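Local atomic coordinates of outer membrane protein (Tpn50) (PDB entry 3OON), a protein that probably binds peptidoglycan through its OmpA-like C-terminal domain, the part crystallised here, and so would tie the spirochaete's outer membrane to its cell wall. Residues A[19-28]-A[69-77]. Residues are numbered along the deposited sequence; the frame is centred on the assembly and turned at random. Where two conformers were deposited one is given.
Sequences IEFYPNSFQI and LSEKRARAI. With SO4 (sulfate ion), chain B.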
loop_
_atom_site.group_PDB
_atom_site.type_symbol
_atom_site.label_atom_id
_atom_site.label_comp_id
_atom_site.label_asym_id
_atom_site.label_seq_id
_atom_site.Cartn_x
_atom_site.Cartn_y
_atom_site.Cartn_z
ATOM N N ILE A 19 -4.960 8.568 -10.360
ATOM C CA ILE A 19 -6.332 8.368 -10.812
ATOM C C ILE A 19 -6.446 9.098 -12.122
ATOM O O ILE A 19 -6.075 10.273 -12.210
ATOM C CB ILE A 19 -7.355 8.987 -9.817
ATOM C CG1 ILE A 19 -7.356 8.243 -8.473
ATOM C CG2 ILE A 19 -8.774 9.068 -10.438
ATOM C CD1 ILE A 19 -7.960 6.826 -8.499
ATOM N N GLU A 20 -6.951 8.407 -13.139
ATOM C CA GLU A 20 -7.218 9.037 -14.417
ATOM C C GLU A 20 -8.457 9.905 -14.300
ATOM O O GLU A 20 -9.533 9.417 -13.932
ATOM C CB GLU A 20 -7.409 7.987 -15.507
ATOM C CG GLU A 20 -6.129 7.269 -15.874
ATOM C CD GLU A 20 -6.210 6.523 -17.196
ATOM O OE1 GLU A 20 -6.829 7.030 -18.155
ATOM O OE2 GLU A 20 -5.632 5.423 -17.271
ATOM N N PHE A 21 -8.278 11.195 -14.568
ATOM C CA PHE A 21 -9.374 12.141 -14.711
ATOM C C PHE A 21 -9.458 12.532 -16.175
ATOM O O PHE A 21 -8.442 12.577 -16.868
ATOM C CB PHE A 21 -9.113 13.407 -13.884
ATOM C CG PHE A 21 -9.181 13.194 -12.402
ATOM C CD1 PHE A 21 -10.404 13.233 -11.734
ATOM C CD2 PHE A 21 -8.023 12.982 -11.669
ATOM C CE1 PHE A 21 -10.465 13.046 -10.342
ATOM C CE2 PHE A 21 -8.074 12.796 -10.285
ATOM C CZ PHE A 21 -9.294 12.825 -9.625
ATOM N N TYR A 22 -10.659 12.813 -16.654
ATOM C CA TYR A 22 -10.791 13.356 -17.999
ATOM C C TYR A 22 -10.094 14.715 -18.062
ATOM O O TYR A 22 -10.041 15.419 -17.051
ATOM C CB TYR A 22 -12.258 13.442 -18.394
ATOM C CG TYR A 22 -12.862 12.087 -18.703
ATOM C CD1 TYR A 22 -12.515 11.395 -19.872
ATOM C CD2 TYR A 22 -13.773 11.495 -17.833
ATOM C CE1 TYR A 22 -13.068 10.146 -20.163
ATOM C CE2 TYR A 22 -14.334 10.247 -18.114
ATOM C CZ TYR A 22 -13.978 9.580 -19.282
ATOM O OH TYR A 22 -14.522 8.344 -19.568
ATOM N N PRO A 23 -9.546 15.084 -19.241
ATOM C CA PRO A 23 -8.693 16.273 -19.348
ATOM C C PRO A 23 -9.345 17.505 -18.732
ATOM O O PRO A 23 -10.520 17.774 -18.999
ATOM C CB PRO A 23 -8.536 16.473 -20.862
ATOM C CG PRO A 23 -8.799 15.137 -21.465
ATOM C CD PRO A 23 -9.740 14.413 -20.540
ATOM N N ASN A 24 -8.588 18.216 -17.893
ATOM C CA ASN A 24 -9.026 19.465 -17.239
ATOM C C ASN A 24 -10.333 19.374 -16.450
ATOM O O ASN A 24 -11.029 20.378 -16.285
ATOM C CB ASN A 24 -9.118 20.610 -18.266
ATOM C CG ASN A 24 -7.956 20.616 -19.234
ATOM O OD1 ASN A 24 -8.120 20.301 -20.418
ATOM N ND2 ASN A 24 -6.771 20.959 -18.739
ATOM N N SER A 25 -10.654 18.182 -15.958
ATOM C CA SER A 25 -11.910 17.947 -15.256
ATOM C C SER A 25 -11.671 17.253 -13.921
ATOM O O SER A 25 -10.575 16.768 -13.657
ATOM C CB SER A 25 -12.842 17.100 -16.127
ATOM O OG SER A 25 -13.927 16.589 -15.374
ATOM N N PHE A 26 -12.702 17.217 -13.081
ATOM C CA PHE A 26 -12.637 16.494 -11.815
ATOM C C PHE A 26 -13.519 15.246 -11.900
ATOM O O PHE A 26 -13.986 14.729 -10.883
ATOM C CB PHE A 26 -13.012 17.399 -10.626
ATOM C CG PHE A 26 -14.306 18.147 -10.810
ATOM C CD1 PHE A 26 -15.521 17.568 -10.444
ATOM C CD2 PHE A 26 -14.310 19.439 -11.336
ATOM C CE1 PHE A 26 -16.717 18.259 -10.615
ATOM C CE2 PHE A 26 -15.498 20.132 -11.505
ATOM C CZ PHE A 26 -16.706 19.538 -11.141
ATOM N N GLN A 27 -13.754 14.772 -13.123
ATOM C CA GLN A 27 -14.539 13.561 -13.318
ATOM C C GLN A 27 -13.627 12.340 -13.456
ATOM O O GLN A 27 -12.738 12.304 -14.305
ATOM C CB GLN A 27 -15.503 13.706 -14.501
ATOM C CG GLN A 27 -16.864 13.056 -14.227
ATOM C CD GLN A 27 -17.976 13.534 -15.159
ATOM O OE1 GLN A 27 -18.021 14.699 -15.569
ATOM N NE2 GLN A 27 -18.893 12.631 -15.480
ATOM N N ILE A 28 -13.841 11.368 -12.578
ATOM C CA ILE A 28 -13.061 10.130 -12.527
ATOM C C ILE A 28 -13.522 9.193 -13.639
ATOM O O ILE A 28 -14.723 8.993 -13.819
ATOM C CB ILE A 28 -13.252 9.421 -11.143
ATOM C CG1 ILE A 28 -12.868 10.359 -9.987
ATOM C CG2 ILE A 28 -12.440 8.143 -11.064
ATOM C CD1 ILE A 28 -13.571 10.048 -8.660
ATOM N N LEU A 69 -9.782 23.359 -9.147
ATOM C CA LEU A 69 -9.807 22.078 -9.838
ATOM C C LEU A 69 -9.193 20.957 -8.985
ATOM O O LEU A 69 -9.774 19.877 -8.858
ATOM C CB LEU A 69 -9.125 22.183 -11.207
ATOM C CG LEU A 69 -9.008 20.910 -12.064
ATOM C CD1 LEU A 69 -10.378 20.271 -12.377
ATOM C CD2 LEU A 69 -8.252 21.239 -13.362
ATOM N N SER A 70 -8.033 21.231 -8.387
ATOM C CA SER A 70 -7.335 20.235 -7.600
ATOM C C SER A 70 -8.159 19.837 -6.371
ATOM O O SER A 70 -8.193 18.659 -6.015
ATOM C CB SER A 70 -5.944 20.747 -7.203
ATOM O OG SER A 70 -6.037 21.759 -6.215
ATOM N N GLU A 71 -8.829 20.809 -5.750
ATOM C CA GLU A 71 -9.681 20.517 -4.597
ATOM C C GLU A 71 -10.917 19.707 -4.999
ATOM O O GLU A 71 -11.316 18.798 -4.270
ATOM C CB GLU A 71 -10.081 21.778 -3.809
ATOM C CG GLU A 71 -10.692 21.418 -2.436
ATOM C CD GLU A 71 -11.259 22.605 -1.684
ATOM O OE1 GLU A 71 -12.502 22.706 -1.589
ATOM O OE2 GLU A 71 -10.466 23.421 -1.173
ATOM N N LYS A 72 -11.502 20.023 -6.154
ATOM C CA LYS A 72 -12.669 19.276 -6.649
ATOM C C LYS A 72 -12.330 17.825 -7.003
ATOM O O LYS A 72 -13.194 16.944 -6.935
ATOM C CB LYS A 72 -13.325 19.991 -7.834
ATOM C CG LYS A 72 -13.765 21.424 -7.513
ATOM C CD LYS A 72 -14.736 21.979 -8.532
ATOM C CE LYS A 72 -16.172 21.621 -8.171
ATOM N NZ LYS A 72 -17.174 22.340 -9.011
ATOM N N ARG A 73 -11.074 17.588 -7.383
ATOM C CA ARG A 73 -10.568 16.229 -7.610
ATOM C C ARG A 73 -10.502 15.438 -6.301
ATOM O O ARG A 73 -10.968 14.302 -6.252
ATOM C CB ARG A 73 -9.201 16.252 -8.307
ATOM C CG ARG A 73 -9.330 16.500 -9.786
ATOM C CD ARG A 73 -7.991 16.625 -10.481
ATOM N NE ARG A 73 -8.220 16.827 -11.903
ATOM C CZ ARG A 73 -7.308 17.288 -12.750
ATOM N NH1 ARG A 73 -6.095 17.593 -12.322
ATOM N NH2 ARG A 73 -7.611 17.447 -14.028
ATOM N N ALA A 74 -9.945 16.045 -5.253
ATOM C CA ALA A 74 -9.969 15.445 -3.913
ATOM C C ALA A 74 -11.407 15.153 -3.465
ATOM O O ALA A 74 -11.704 14.085 -2.911
ATOM C CB ALA A 74 -9.264 16.363 -2.905
ATOM N N ARG A 75 -12.292 16.111 -3.704
ATOM C CA ARG A 75 -13.706 15.957 -3.342
ATOM C C ARG A 75 -14.428 14.851 -4.115
ATOM O O ARG A 75 -15.257 14.140 -3.538
ATOM C CB ARG A 75 -14.441 17.295 -3.456
ATOM C CG ARG A 75 -14.154 18.180 -2.275
ATOM C CD ARG A 75 -14.930 19.484 -2.273
ATOM N NE ARG A 75 -14.516 20.287 -1.124
ATOM C CZ ARG A 75 -15.030 20.184 0.099
ATOM N NH1 ARG A 75 -16.013 19.322 0.358
ATOM N NH2 ARG A 75 -14.563 20.959 1.067
ATOM N N ALA A 76 -14.111 14.691 -5.399
ATOM C CA ALA A 76 -14.673 13.597 -6.199
ATOM C C ALA A 76 -14.336 12.229 -5.577
ATOM O O ALA A 76 -15.202 11.350 -5.490
ATOM C CB ALA A 76 -14.165 13.674 -7.635
ATOM N N ILE A 77 -13.086 12.066 -5.135
ATOM C CA ILE A 77 -12.633 10.837 -4.470
ATOM C C ILE A 77 -13.345 10.654 -3.131
ATOM O O ILE A 77 -13.891 9.574 -2.844
ATOM C CB ILE A 77 -11.089 10.817 -4.265
ATOM C CG1 ILE A 77 -10.349 10.992 -5.607
ATOM C CG2 ILE A 77 -10.647 9.544 -3.521
ATOM C CD1 ILE A 77 -10.489 9.862 -6.579
HETATM S S SO4 B . -4.501 19.387 -15.236
HETATM O O1 SO4 B . -3.930 18.912 -16.496
HETATM O O2 SO4 B . -4.062 18.539 -14.135
HETATM O O3 SO4 B . -4.035 20.756 -15.025
HETATM O O4 SO4 B . -5.955 19.383 -15.350
#
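Arg73 reaches from helix 63-83 into the turn that follows strand 12-20 and grips one carbonyl side-on: NE lies 2.9 Å from Ser25 O and NH2 3.1 Å from the same atom. That oxygen sits in the guanidinium plane, while both nitrogens are tilted out of its carbonyl plane, on the same face. Extended from CG to NE (chi3 179°), the arginine chain runs across one face of the Phe21 ring, with CG 3.7 Å from the ring centroid in a CH-pi contact; Ile19 CG2 packs on the opposite face. Leu69 CG lies over a face of the guanidinium. This is the OmpA C-terminal-like fold, and in relatives the arginine that Arg73 appears to match binds a carboxylate of peptidoglycan diaminopimelate; a sulfate, probably from the crystallisation liquor and also bonded to Arg115, is consistent with that anion site. Arg73 NH1 meets SO4 O2 at 2.9 Å, almost straight (177°), and also bonds to His56 O, while NH2 donates to SO4 O4. Beside it on the helix, Lys72 CB sits over a face of the Phe26 ring, 4.0 Å from its centroid, in a CH-pi contact. Ile28 CD1 packs on Ala76 CB and, at 3.7 Å, on Ile77 CD1, which Ile19 CG1 meets tip to tip.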